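Glycerate dehydrogenase/glyoxylate reductase (Thermus thermophilus, PDB 2CUK) probably reduces glyoxylate and hydroxypyruvate with a nicotinamide cofactor, as a D-isomer specific 2-hydroxyacid dehydrogenase. Local coordinates at residues V5-P10 with L30-A35; G46-V51 with V68-S73; Q143-G148 with E193-S198; V171-T176 with L185-L190. All blocks are in the same frame, centred on the assembly; numbering follows the deposited sequence.

Contact 1 of 4, residues V5-P10 with L30-A35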
loop_
_atom_site.group_PDB
_atom_site.type_symbol
_atom_site.label_atom_id
_atom_site.label_comp_id
_atom_site.label_asym_id
_atom_site.label_seq_id
_atom_site.Cartn_x
_atom_site.Cartn_y
_atom_site.Cartn_z
ATOM N N VAL A 5 5.717 -31.759 -11.486
ATOM C CA VAL A 5 5.359 -30.416 -11.044
ATOM C C VAL A 5 6.190 -29.499 -11.937
ATOM O O VAL A 5 7.419 -29.504 -11.871
ATOM C CB VAL A 5 5.733 -30.197 -9.563
ATOM C CG1 VAL A 5 5.162 -28.874 -9.072
ATOM C CG2 VAL A 5 5.211 -31.353 -8.719
ATOM N N THR A 6 5.507 -28.724 -12.775
ATOM C CA THR A 6 6.166 -27.842 -13.733
ATOM C C THR A 6 7.026 -26.706 -13.186
ATOM O O THR A 6 7.794 -26.104 -13.936
ATOM C CB THR A 6 5.142 -27.246 -14.708
ATOM O OG1 THR A 6 4.209 -26.433 -13.985
ATOM C CG2 THR A 6 4.388 -28.367 -15.427
ATOM N N ARG A 7 6.902 -26.409 -11.897
ATOM C CA ARG A 7 7.694 -25.340 -11.283
ATOM C C ARG A 7 7.964 -25.649 -9.817
ATOM O O ARG A 7 7.225 -26.406 -9.190
ATOM C CB ARG A 7 6.955 -23.999 -11.369
ATOM C CG ARG A 7 6.694 -23.486 -12.770
ATOM C CD ARG A 7 7.975 -23.098 -13.498
ATOM N NE ARG A 7 7.671 -22.443 -14.768
ATOM C CZ ARG A 7 7.024 -23.024 -15.774
ATOM N NH1 ARG A 7 6.619 -24.285 -15.666
ATOM N NH2 ARG A 7 6.758 -22.340 -16.879
ATOM N N THR A 8 9.022 -25.057 -9.268
ATOM C CA THR A 8 9.342 -25.261 -7.862
ATOM C C THR A 8 8.295 -24.514 -7.039
ATOM O O THR A 8 7.867 -23.420 -7.412
ATOM C CB THR A 8 10.739 -24.727 -7.520
ATOM O OG1 THR A 8 10.866 -23.383 -7.997
ATOM C CG2 THR A 8 11.811 -25.592 -8.166
ATOM N N LEU A 9 7.883 -25.105 -5.924
ATOM C CA LEU A 9 6.862 -24.501 -5.075
ATOM C C LEU A 9 7.385 -24.176 -3.683
ATOM O O LEU A 9 8.278 -24.852 -3.171
ATOM C CB LEU A 9 5.662 -25.444 -4.946
ATOM C CG LEU A 9 5.047 -25.994 -6.237
ATOM C CD1 LEU A 9 3.891 -26.921 -5.880
ATOM C CD2 LEU A 9 4.564 -24.850 -7.126
ATOM N N PRO A 10 6.828 -23.133 -3.050
ATOM C CA PRO A 10 7.245 -22.726 -1.708
ATOM C C PRO A 10 6.608 -23.644 -0.673
ATOM O O PRO A 10 5.497 -24.139 -0.877
ATOM C CB PRO A 10 6.724 -21.301 -1.615
ATOM C CG PRO A 10 5.422 -21.401 -2.354
ATOM C CD PRO A 10 5.797 -22.220 -3.577
ATOM N N LEU A 30 12.775 -20.673 -14.590
ATOM C CA LEU A 30 11.702 -19.772 -14.976
ATOM C C LEU A 30 10.951 -20.213 -16.232
ATOM O O LEU A 30 9.824 -19.774 -16.467
ATOM C CB LEU A 30 12.285 -18.375 -15.194
ATOM C CG LEU A 30 11.585 -17.186 -14.540
ATOM C CD1 LEU A 30 11.437 -17.415 -13.045
ATOM C CD2 LEU A 30 12.400 -15.930 -14.814
ATOM N N PHE A 31 11.568 -21.078 -17.033
ATOM C CA PHE A 31 10.945 -21.543 -18.271
ATOM C C PHE A 31 10.877 -23.061 -18.410
ATOM O O PHE A 31 11.712 -23.788 -17.870
ATOM C CB PHE A 31 11.703 -20.984 -19.479
ATOM C CG PHE A 31 11.730 -19.484 -19.544
ATOM C CD1 PHE A 31 10.600 -18.769 -19.930
ATOM C CD2 PHE A 31 12.885 -18.785 -19.206
ATOM C CE1 PHE A 31 10.617 -17.374 -19.980
ATOM C CE2 PHE A 31 12.916 -17.391 -19.251
ATOM C CZ PHE A 31 11.778 -16.684 -19.639
ATOM N N LEU A 32 9.872 -23.526 -19.148
ATOM C CA LEU A 32 9.675 -24.951 -19.413
ATOM C C LEU A 32 9.143 -25.104 -20.837
ATOM O O LEU A 32 7.931 -25.129 -21.059
ATOM C CB LEU A 32 8.681 -25.564 -18.420
ATOM C CG LEU A 32 8.404 -27.062 -18.606
ATOM C CD1 LEU A 32 9.713 -27.838 -18.542
ATOM C CD2 LEU A 32 7.437 -27.550 -17.536
ATOM N N PRO A 33 10.049 -25.190 -21.823
ATOM C CA PRO A 33 9.662 -25.340 -23.229
ATOM C C PRO A 33 8.710 -26.518 -23.412
ATOM O O PRO A 33 8.895 -27.570 -22.799
ATOM C CB PRO A 33 11.001 -25.557 -23.928
ATOM C CG PRO A 33 11.939 -24.738 -23.099
ATOM C CD PRO A 33 11.515 -25.099 -21.693
ATOM N N LYS A 34 7.695 -26.340 -24.251
ATOM C CA LYS A 34 6.723 -27.402 -24.491
ATOM C C LYS A 34 7.412 -28.707 -24.866
ATOM O O LYS A 34 6.910 -29.789 -24.569
ATOM C CB LYS A 34 5.743 -27.003 -25.597
ATOM C CG LYS A 34 4.659 -28.044 -25.844
ATOM C CD LYS A 34 3.619 -27.556 -26.835
ATOM C CE LYS A 34 2.541 -28.606 -27.048
ATOM N NZ LYS A 34 1.485 -28.142 -27.991
ATOM N N ALA A 35 8.568 -28.599 -25.513
ATOM C CA ALA A 35 9.321 -29.777 -25.917
ATOM C C ALA A 35 9.769 -30.563 -24.690
ATOM O O ALA A 35 9.679 -31.790 -24.668
ATOM C CB ALA A 35 10.528 -29.366 -26.750
HETATM O O HOH W 1 7.954 -19.687 -14.434
HETATM O O HOH W 2 7.643 -19.560 -18.326
#
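The carbonyl oxygen of Leu-30 takes bonds from two waters, and both waters lead back to the guanidinium group of Arg-7. Water 1 lies 2.8 Å from Arg-7 NE and donates to Leu-30 O. Water 2 sits in the guanidinium plane at its edge, bound to Arg-7 NH2, and donates to Leu-30 O at 2.9 Å. Arg-7 NE itself stays 3.8 Å from Leu-30 O, and the waters make the link. The chain of Arg-7 bends at chi2 (-67°), which brings NH1 back to Thr-6 O at 2.8 Å. This donor stands above the carbonyl plane, 61° out of it. One guanidinium face lies over the backbone N of Leu-32. Arg-7 NH1 also meets Leu-32 CB at 3.7 Å. Leu-32 CD2 touches Thr-6 CB at 3.7 Å, the two side chains crossing near a right angle. Asp-53 bonds Thr-6 OG1 and forms a salt bridge with Arg-7 NH1. A leucine in place of Arg-7 would probably leave Asp-53 without its charged mate and break both water links to Leu-30. Arg-7 also packs on Pro-134 of the second subunit, and the contact joins the loop after strand 2-5 to the lead-in of helix 34-41.

Contact 2 of 4, residues G46-V51 with V68-S73; sequences GLIPTV and VIACYS
Ile-48 lies along the carbonyl of Ala-70 in the next strand. Ile-48 CB is 3.6 Å from Ala-70 O. At CB the chain forks. CG2 is anti to the backbone N (the chi1 of CG1 is -60°). Ile-48 CG2 touches Ala-70 O at 3.3 Å and reaches the CB of Tyr-72. Ile-48 CG1 passes the methyl of Ala-70, at 4.3 Å from Ala-70 CB. Ile-48 CD1, at the tip, ends 5.1 Å from Ala-70 CB. The side chain as a whole also packs on Val-5 and on Leu-297 of helix 283-301.

The backbones run parallel, with the strand axes 20° apart. Leu-47 makes two bonds to the neighbouring strand: its N donates to Val-68 O, and Leu-47 O accepts from Ala-70 N at 2.8 Å. Pro-49 has no N-H to give to Ala-70 O. Its CD lies there instead, and the CA-H of Ile-48 makes a C-H...O contact with the same oxygen. The pairing resumes where Tyr-72 N donates to Pro-49 O at 3.0 Å. On the other side of the sheet from Ile-48, Pro-49 CG rests on Ile-69 CG2 at 3.9 Å, their side chains at about a right angle. Past the strands, water 3 bridges Val-51 N and Tyr-72 O. Tyr-72 OH is hydrogen-bonded to Arg-286 O.

Strand 46-48, helix 57-62 and strand 68-70 form a beta-alpha-beta unit. Such units build the parallel, flavodoxin-like substrate-binding domain of D-2-hydroxyacid dehydrogenases.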
loop_
_atom_site.group_PDB
_atom_site.type_symbol
_atom_site.label_atom_id
_atom_site.label_comp_id
_atom_site.label_asym_id
_atom_site.label_seq_id
_atom_site.Cartn_x
_atom_site.Cartn_y
_atom_site.Cartn_z
ATOM N N GLY A 46 0.441 -38.216 -12.355
ATOM C CA GLY A 46 -0.105 -36.972 -11.838
ATOM C C GLY A 46 0.648 -35.758 -12.353
ATOM O O GLY A 46 1.849 -35.832 -12.610
ATOM N N LEU A 47 -0.051 -34.637 -12.505
ATOM C CA LEU A 47 0.573 -33.412 -13.002
ATOM C C LEU A 47 0.070 -32.167 -12.281
ATOM O O LEU A 47 -1.135 -32.001 -12.085
ATOM C CB LEU A 47 0.307 -33.253 -14.503
ATOM C CG LEU A 47 0.823 -31.967 -15.158
ATOM C CD1 LEU A 47 2.340 -32.005 -15.231
ATOM C CD2 LEU A 47 0.229 -31.810 -16.550
ATOM N N ILE A 48 1.003 -31.303 -11.884
ATOM C CA ILE A 48 0.664 -30.045 -11.219
ATOM C C ILE A 48 1.305 -28.930 -12.039
ATOM O O ILE A 48 2.481 -28.613 -11.861
ATOM C CB ILE A 48 1.217 -29.974 -9.783
ATOM C CG1 ILE A 48 0.649 -31.120 -8.945
ATOM C CG2 ILE A 48 0.849 -28.627 -9.158
ATOM C CD1 ILE A 48 1.284 -31.257 -7.582
ATOM N N PRO A 49 0.538 -28.329 -12.963
ATOM C CA PRO A 49 1.032 -27.251 -13.819
ATOM C C PRO A 49 0.723 -25.869 -13.264
ATOM O O PRO A 49 0.081 -25.740 -12.217
ATOM C CB PRO A 49 0.290 -27.504 -15.120
ATOM C CG PRO A 49 -1.081 -27.856 -14.606
ATOM C CD PRO A 49 -0.804 -28.762 -13.400
ATOM N N THR A 50 1.188 -24.849 -13.983
ATOM C CA THR A 50 0.963 -23.451 -13.628
ATOM C C THR A 50 0.304 -22.780 -14.830
ATOM O O THR A 50 0.143 -23.405 -15.880
ATOM C CB THR A 50 2.285 -22.698 -13.317
ATOM O OG1 THR A 50 3.108 -22.661 -14.491
ATOM C CG2 THR A 50 3.041 -23.375 -12.187
ATOM N N VAL A 51 -0.078 -21.516 -14.674
ATOM C CA VAL A 51 -0.713 -20.774 -15.758
ATOM C C VAL A 51 0.214 -20.596 -16.963
ATOM O O VAL A 51 -0.246 -20.271 -18.059
ATOM C CB VAL A 51 -1.175 -19.369 -15.287
ATOM C CG1 VAL A 51 -2.285 -19.507 -14.253
ATOM C CG2 VAL A 51 0.004 -18.597 -14.705
ATOM N N VAL A 68 -4.708 -37.302 -13.261
ATOM C CA VAL A 68 -5.178 -36.027 -12.746
ATOM C C VAL A 68 -4.270 -34.849 -13.040
ATOM O O VAL A 68 -3.043 -34.962 -13.023
ATOM C CB VAL A 68 -5.376 -36.102 -11.217
ATOM C CG1 VAL A 68 -4.066 -36.500 -10.550
ATOM C CG2 VAL A 68 -5.857 -34.761 -10.676
ATOM N N ILE A 69 -4.901 -33.717 -13.315
ATOM C CA ILE A 69 -4.195 -32.473 -13.563
ATOM C C ILE A 69 -4.639 -31.555 -12.426
ATOM O O ILE A 69 -5.721 -30.967 -12.478
ATOM C CB ILE A 69 -4.596 -31.843 -14.916
ATOM C CG1 ILE A 69 -4.213 -32.780 -16.065
ATOM C CG2 ILE A 69 -3.905 -30.494 -15.086
ATOM C CD1 ILE A 69 -4.635 -32.270 -17.428
ATOM N N ALA A 70 -3.819 -31.470 -11.383
ATOM C CA ALA A 70 -4.124 -30.625 -10.235
ATOM C C ALA A 70 -3.458 -29.274 -10.444
ATOM O O ALA A 70 -2.276 -29.089 -10.137
ATOM C CB ALA A 70 -3.620 -31.275 -8.948
ATOM N N CYS A 71 -4.228 -28.333 -10.973
ATOM C CA CYS A 71 -3.734 -26.994 -11.259
ATOM C C CYS A 71 -3.299 -26.189 -10.049
ATOM O O CYS A 71 -3.991 -26.143 -9.034
ATOM C CB CYS A 71 -4.794 -26.193 -12.017
ATOM S SG CYS A 71 -5.172 -26.859 -13.640
ATOM N N TYR A 72 -2.142 -25.550 -10.179
ATOM C CA TYR A 72 -1.608 -24.698 -9.131
ATOM C C TYR A 72 -2.097 -23.301 -9.511
ATOM O O TYR A 72 -1.311 -22.441 -9.904
ATOM C CB TYR A 72 -0.072 -24.749 -9.131
ATOM C CG TYR A 72 0.575 -23.966 -8.004
ATOM C CD1 TYR A 72 0.467 -24.390 -6.680
ATOM C CD2 TYR A 72 1.272 -22.784 -8.262
ATOM C CE1 TYR A 72 1.036 -23.655 -5.635
ATOM C CE2 TYR A 72 1.840 -22.034 -7.224
ATOM C CZ TYR A 72 1.718 -22.474 -5.918
ATOM O OH TYR A 72 2.265 -21.729 -4.894
ATOM N N SER A 73 -3.411 -23.106 -9.416
ATOM C CA SER A 73 -4.055 -21.838 -9.751
ATOM C C SER A 73 -5.572 -21.989 -9.652
ATOM O O SER A 73 -6.082 -23.107 -9.561
ATOM C CB SER A 73 -3.689 -21.413 -11.176
ATOM O OG SER A 73 -4.074 -22.400 -12.125
HETATM O O HOH W 3 -0.189 -20.870 -11.818
#

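Contact 3 of 4, residues Q143-G148 with E193-S198; sequences QGLTLG and EADVVS
Thr-146, Asp-195 and Gly-148 have the most surface buried here. Thr-146 and Asp-195 grip each other at both ends of the threonine backbone. Thr-146 N donates to Asp-195 OD2 at 2.7 Å, nearly straight at 174°, and uses the anti lone pair of that oxygen. Thr-146 O accepts twice: from Asp-195 N at 2.8 Å, in the carbonyl plane, and from Val-196 N at 3.1 Å. The chi1 of Asp-195 (-68°) sets its carboxylate beside its own N, where it can reach Thr-146. Its other oxygen, OD1, forms a salt bridge with Lys-220. Water 4 joins Gly-144 O to Thr-146 OG1. Leu-145 CB lies 3.7 Å from Asp-195 OD2.

Gly-148 N donates to Val-196 O at 2.7 Å, and Gly-148 O accepts from Ser-198 N at 2.9 Å. The methyl of Ala-194 sits 3.9 Å from Gly-148 N, and a CB on Gly-148 would clash with it. On the other face of the sheet, Leu-147 CD1 meets Val-196 CG1 at 3.5 Å.

Strand 146-150 thus pairs in parallel with strand 196-199 and, on its other edge, with strand 169-173. Leu-147 also packs on helix 154-165, and Val-196 on helix 99-114.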
loop_
_atom_site.group_PDB
_atom_site.type_symbol
_atom_site.label_atom_id
_atom_site.label_comp_id
_atom_site.label_asym_id
_atom_site.label_seq_id
_atom_site.Cartn_x
_atom_site.Cartn_y
_atom_site.Cartn_z
ATOM N N GLN A 143 -11.189 9.396 1.462
ATOM C CA GLN A 143 -12.444 9.587 2.178
ATOM C C GLN A 143 -13.544 10.241 1.341
ATOM O O GLN A 143 -13.376 11.342 0.820
ATOM C CB GLN A 143 -12.187 10.398 3.448
ATOM C CG GLN A 143 -11.291 9.678 4.467
ATOM C CD GLN A 143 -9.940 9.265 3.891
ATOM O OE1 GLN A 143 -9.167 10.102 3.424
ATOM N NE2 GLN A 143 -9.650 7.967 3.928
ATOM N N GLY A 144 -14.667 9.543 1.212
ATOM C CA GLY A 144 -15.783 10.068 0.450
ATOM C C GLY A 144 -15.761 9.725 -1.028
ATOM O O GLY A 144 -16.772 9.889 -1.708
ATOM N N LEU A 145 -14.622 9.262 -1.538
ATOM C CA LEU A 145 -14.531 8.904 -2.949
ATOM C C LEU A 145 -15.268 7.604 -3.223
ATOM O O LEU A 145 -15.458 6.777 -2.327
ATOM C CB LEU A 145 -13.070 8.768 -3.389
ATOM C CG LEU A 145 -12.317 10.067 -3.699
ATOM C CD1 LEU A 145 -12.272 10.957 -2.469
ATOM C CD2 LEU A 145 -10.912 9.732 -4.165
ATOM N N THR A 146 -15.678 7.428 -4.474
ATOM C CA THR A 146 -16.405 6.233 -4.868
ATOM C C THR A 146 -15.573 5.206 -5.620
ATOM O O THR A 146 -14.956 5.507 -6.648
ATOM C CB THR A 146 -17.628 6.594 -5.738
ATOM O OG1 THR A 146 -18.561 7.350 -4.954
ATOM C CG2 THR A 146 -18.307 5.336 -6.263
ATOM N N LEU A 147 -15.561 3.988 -5.095
ATOM C CA LEU A 147 -14.850 2.892 -5.731
ATOM C C LEU A 147 -15.881 2.095 -6.518
ATOM O O LEU A 147 -16.893 1.655 -5.967
ATOM C CB LEU A 147 -14.198 1.983 -4.687
ATOM C CG LEU A 147 -13.624 0.670 -5.227
ATOM C CD1 LEU A 147 -12.450 0.959 -6.154
ATOM C CD2 LEU A 147 -13.173 -0.209 -4.051
ATOM N N GLY A 148 -15.629 1.936 -7.810
ATOM C CA GLY A 148 -16.529 1.183 -8.655
ATOM C C GLY A 148 -15.855 -0.109 -9.058
ATOM O O GLY A 148 -14.806 -0.096 -9.696
ATOM N N GLU A 193 -19.643 7.703 -12.615
ATOM C CA GLU A 193 -19.641 8.150 -11.225
ATOM C C GLU A 193 -18.443 7.742 -10.359
ATOM O O GLU A 193 -18.190 8.353 -9.322
ATOM C CB GLU A 193 -20.933 7.672 -10.546
ATOM C CG GLU A 193 -21.022 7.994 -9.057
ATOM C CD GLU A 193 -22.259 7.407 -8.398
ATOM O OE1 GLU A 193 -23.378 7.872 -8.702
ATOM O OE2 GLU A 193 -22.112 6.476 -7.577
ATOM N N ALA A 194 -17.704 6.725 -10.785
ATOM C CA ALA A 194 -16.571 6.228 -10.006
ATOM C C ALA A 194 -15.299 7.075 -10.022
ATOM O O ALA A 194 -14.886 7.587 -11.061
ATOM C CB ALA A 194 -16.241 4.813 -10.445
ATOM N N ASP A 195 -14.680 7.200 -8.852
ATOM C CA ASP A 195 -13.434 7.944 -8.705
ATOM C C ASP A 195 -12.298 6.956 -8.937
ATOM O O ASP A 195 -11.221 7.318 -9.407
ATOM C CB ASP A 195 -13.344 8.542 -7.304
ATOM C CG ASP A 195 -14.376 9.624 -7.074
ATOM O OD1 ASP A 195 -14.265 10.685 -7.718
ATOM O OD2 ASP A 195 -15.300 9.413 -6.262
ATOM N N VAL A 196 -12.559 5.698 -8.596
ATOM C CA VAL A 196 -11.599 4.619 -8.788
ATOM C C VAL A 196 -12.347 3.435 -9.392
ATOM O O VAL A 196 -13.376 3.020 -8.868
ATOM C CB VAL A 196 -10.977 4.144 -7.451
ATOM C CG1 VAL A 196 -10.007 2.994 -7.713
ATOM C CG2 VAL A 196 -10.263 5.300 -6.757
ATOM N N VAL A 197 -11.847 2.908 -10.502
ATOM C CA VAL A 197 -12.469 1.749 -11.133
ATOM C C VAL A 197 -11.517 0.570 -10.986
ATOM O O VAL A 197 -10.361 0.653 -11.388
ATOM C CB VAL A 197 -12.725 1.976 -12.641
ATOM C CG1 VAL A 197 -13.298 0.703 -13.262
ATOM C CG2 VAL A 197 -13.681 3.151 -12.844
ATOM N N SER A 198 -11.999 -0.526 -10.407
ATOM C CA SER A 198 -11.163 -1.708 -10.225
ATOM C C SER A 198 -11.803 -2.891 -10.943
ATOM O O SER A 198 -13.002 -3.155 -10.788
ATOM C CB SER A 198 -10.992 -2.019 -8.732
ATOM O OG SER A 198 -10.002 -3.016 -8.532
HETATM O O HOH W 4 -17.825 10.086 -4.202
HETATM O O HOH W 5 -21.672 6.396 -4.213
#

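Contact 4 of 4, residues V171-T176 with L185-L190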
loop_
_atom_site.group_PDB
_atom_site.type_symbol
_atom_site.label_atom_id
_atom_site.label_comp_id
_atom_site.label_asym_id
_atom_site.label_seq_id
_atom_site.Cartn_x
_atom_site.Cartn_y
_atom_site.Cartn_z
ATOM N N VAL A 171 -19.693 0.956 -5.155
ATOM C CA VAL A 171 -20.736 0.666 -6.134
ATOM C C VAL A 171 -20.159 -0.432 -7.010
ATOM O O VAL A 171 -18.947 -0.673 -6.984
ATOM C CB VAL A 171 -21.084 1.902 -7.007
ATOM C CG1 VAL A 171 -21.553 3.046 -6.125
ATOM C CG2 VAL A 171 -19.877 2.318 -7.831
ATOM N N TYR A 172 -20.998 -1.112 -7.780
ATOM C CA TYR A 172 -20.474 -2.177 -8.621
ATOM C C TYR A 172 -21.338 -2.546 -9.809
ATOM O O TYR A 172 -22.527 -2.232 -9.866
ATOM C CB TYR A 172 -20.229 -3.435 -7.776
ATOM C CG TYR A 172 -21.483 -4.218 -7.430
ATOM C CD1 TYR A 172 -21.834 -5.367 -8.146
ATOM C CD2 TYR A 172 -22.318 -3.809 -6.394
ATOM C CE1 TYR A 172 -22.989 -6.091 -7.832
ATOM C CE2 TYR A 172 -23.475 -4.520 -6.074
ATOM C CZ TYR A 172 -23.805 -5.659 -6.794
ATOM O OH TYR A 172 -24.947 -6.364 -6.468
ATOM N N HIS A 173 -20.708 -3.209 -10.768
ATOM C CA HIS A 173 -21.391 -3.697 -11.950
ATOM C C HIS A 173 -20.958 -5.144 -12.089
ATOM O O HIS A 173 -19.815 -5.483 -11.792
ATOM C CB HIS A 173 -20.984 -2.926 -13.204
ATOM C CG HIS A 173 -21.535 -3.516 -14.465
ATOM N ND1 HIS A 173 -22.885 -3.545 -14.743
ATOM C CD2 HIS A 173 -20.927 -4.160 -15.489
ATOM C CE1 HIS A 173 -23.085 -4.185 -15.882
ATOM N NE2 HIS A 173 -21.914 -4.569 -16.356
ATOM N N ALA A 174 -21.873 -5.997 -12.528
ATOM C CA ALA A 174 -21.574 -7.411 -12.714
ATOM C C ALA A 174 -22.629 -7.979 -13.652
ATOM O O ALA A 174 -23.666 -7.349 -13.877
ATOM C CB ALA A 174 -21.601 -8.138 -11.376
ATOM N N ARG A 175 -22.367 -9.159 -14.203
ATOM C CA ARG A 175 -23.324 -9.762 -15.125
ATOM C C ARG A 175 -24.668 -10.032 -14.428
ATOM O O ARG A 175 -25.722 -10.146 -15.044
ATOM C CB ARG A 175 -22.734 -11.081 -15.628
ATOM C CG ARG A 175 -21.340 -10.944 -16.258
ATOM C CD ARG A 175 -21.229 -9.760 -17.230
ATOM N NE ARG A 175 -20.172 -8.845 -16.777
ATOM C CZ ARG A 175 -19.937 -7.738 -17.494
ATOM N NH1 ARG A 175 -20.632 -7.483 -18.587
ATOM N NH2 ARG A 175 -18.998 -6.881 -17.080
ATOM N N THR A 176 -24.571 -10.174 -13.097
ATOM C CA THR A 176 -25.736 -10.421 -12.262
ATOM C C THR A 176 -25.607 -9.715 -10.914
ATOM O O THR A 176 -24.582 -9.775 -10.247
ATOM C CB THR A 176 -25.861 -11.930 -12.050
ATOM O OG1 THR A 176 -26.006 -12.570 -13.319
ATOM C CG2 THR A 176 -27.094 -12.239 -11.196
ATOM N N LEU A 185 -24.892 -0.836 -10.525
ATOM C CA LEU A 185 -24.996 0.071 -11.665
ATOM C C LEU A 185 -24.645 -0.590 -12.991
ATOM O O LEU A 185 -24.042 -1.661 -13.030
ATOM C CB LEU A 185 -24.061 1.274 -11.456
ATOM C CG LEU A 185 -24.118 2.008 -10.113
ATOM C CD1 LEU A 185 -23.000 3.050 -10.030
ATOM C CD2 LEU A 185 -25.479 2.665 -9.947
ATOM N N SER A 186 -25.036 0.059 -14.084
ATOM C CA SER A 186 -24.700 -0.434 -15.412
ATOM C C SER A 186 -23.229 -0.046 -15.556
ATOM O O SER A 186 -22.746 0.815 -14.816
ATOM C CB SER A 186 -25.524 0.287 -16.480
ATOM O OG SER A 186 -25.188 1.667 -16.522
ATOM N N LEU A 187 -22.516 -0.661 -16.490
ATOM C CA LEU A 187 -21.107 -0.324 -16.675
ATOM C C LEU A 187 -20.970 1.157 -17.009
ATOM O O LEU A 187 -20.079 1.841 -16.507
ATOM C CB LEU A 187 -20.490 -1.168 -17.792
ATOM C CG LEU A 187 -19.019 -0.869 -18.111
ATOM C CD1 LEU A 187 -18.171 -1.000 -16.855
ATOM C CD2 LEU A 187 -18.535 -1.819 -19.185
ATOM N N GLU A 188 -21.878 1.649 -17.844
ATOM C CA GLU A 188 -21.875 3.047 -18.256
ATOM C C GLU A 188 -21.974 4.021 -17.079
ATOM O O GLU A 188 -21.173 4.949 -16.973
ATOM C CB GLU A 188 -23.025 3.300 -19.239
ATOM C CG GLU A 188 -22.957 2.478 -20.532
ATOM C CD GLU A 188 -23.012 0.968 -20.307
ATOM O OE1 GLU A 188 -23.889 0.496 -19.548
ATOM O OE2 GLU A 188 -22.181 0.246 -20.906
ATOM N N GLU A 189 -22.952 3.826 -16.196
ATOM C CA GLU A 189 -23.065 4.712 -15.036
ATOM C C GLU A 189 -21.889 4.557 -14.054
ATOM O O GLU A 189 -21.444 5.506 -13.426
ATOM C CB GLU A 189 -24.398 4.459 -14.321
ATOM C CG GLU A 189 -24.523 5.270 -13.025
ATOM C CD GLU A 189 -25.973 5.379 -12.603
ATOM O OE1 GLU A 189 -26.677 4.377 -12.654
ATOM O OE2 GLU A 189 -26.363 6.449 -12.130
ATOM N N LEU A 190 -21.401 3.311 -13.901
ATOM C CA LEU A 190 -20.271 3.157 -12.988
ATOM C C LEU A 190 -19.051 3.965 -13.444
ATOM O O LEU A 190 -18.401 4.650 -12.666
ATOM C CB LEU A 190 -19.915 1.672 -12.916
ATOM C CG LEU A 190 -18.585 1.423 -12.201
ATOM C CD1 LEU A 190 -18.741 0.518 -10.978
ATOM C CD2 LEU A 190 -17.544 0.754 -13.100
#
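Leu-185 is held by its backbone at both polar atoms. Leu-185 N donates to Tyr-172 O at 2.8 Å, almost straight at 174°. Leu-185 O accepts from His-173 ND1, also at 2.8 Å, on a lone pair and in the carbonyl plane. The oxygen lies at the edge of the imidazole, near the ring plane. With CG anti to the backbone N (chi1 173°), the His-173 ring reaches across to the start of helix 187-193. There Leu-187 covers one ring face: its CB is 4.0 Å from the ring centroid, a CH-pi contact. Leu-187 N lies above the same ring but is badly angled for a bond to ND1. A phenylalanine in place of His-173 would probably leave Leu-185 O without its side-chain donor.

Ser-186 is the N-cap. Ser-186 OG accepts from Glu-189 N at 3.1 Å, and its O accepts from Leu-190 N. Tyr-172 points the other way, and its OH is bound by Lys-178 N. Val-171 makes the apolar contacts: Val-171 CB meets Leu-185 CD1 at 3.8 Å, and Val-171 CG2 meets Leu-190 CD1 at 3.8 Å.

This is the join between the second strand of a Rossmann fold, at the edge of its parallel sheet, and the helix that follows. In such folds the end of this strand commonly flanks the adenosine ribose of the cofactor.

In the fold
From the N terminus, contact 1 closes the loop holding helix 15-19 and strand 23-26. Contact 2 follows in series and closes the loop that carries helix 57-62. The two touch: Thr-6 N lies 3.2 Å from Ile-48 O, probably hydrogen-bonded. Contact 2 pairs two strands of the five-stranded sheet, and contact 1 lies in the loops beside it; both meet the second subunit. Contact 3 closes a longer loop in the six-stranded sheet. Nested inside it, contact 4 closes the eight-residue link between strand 169-173 and helix 187-193. They also touch, as Leu-147 O lies 3.0 Å from Val-171 N. The centres of contacts 2 and 3, one in each sheet, are about 37 Å apart.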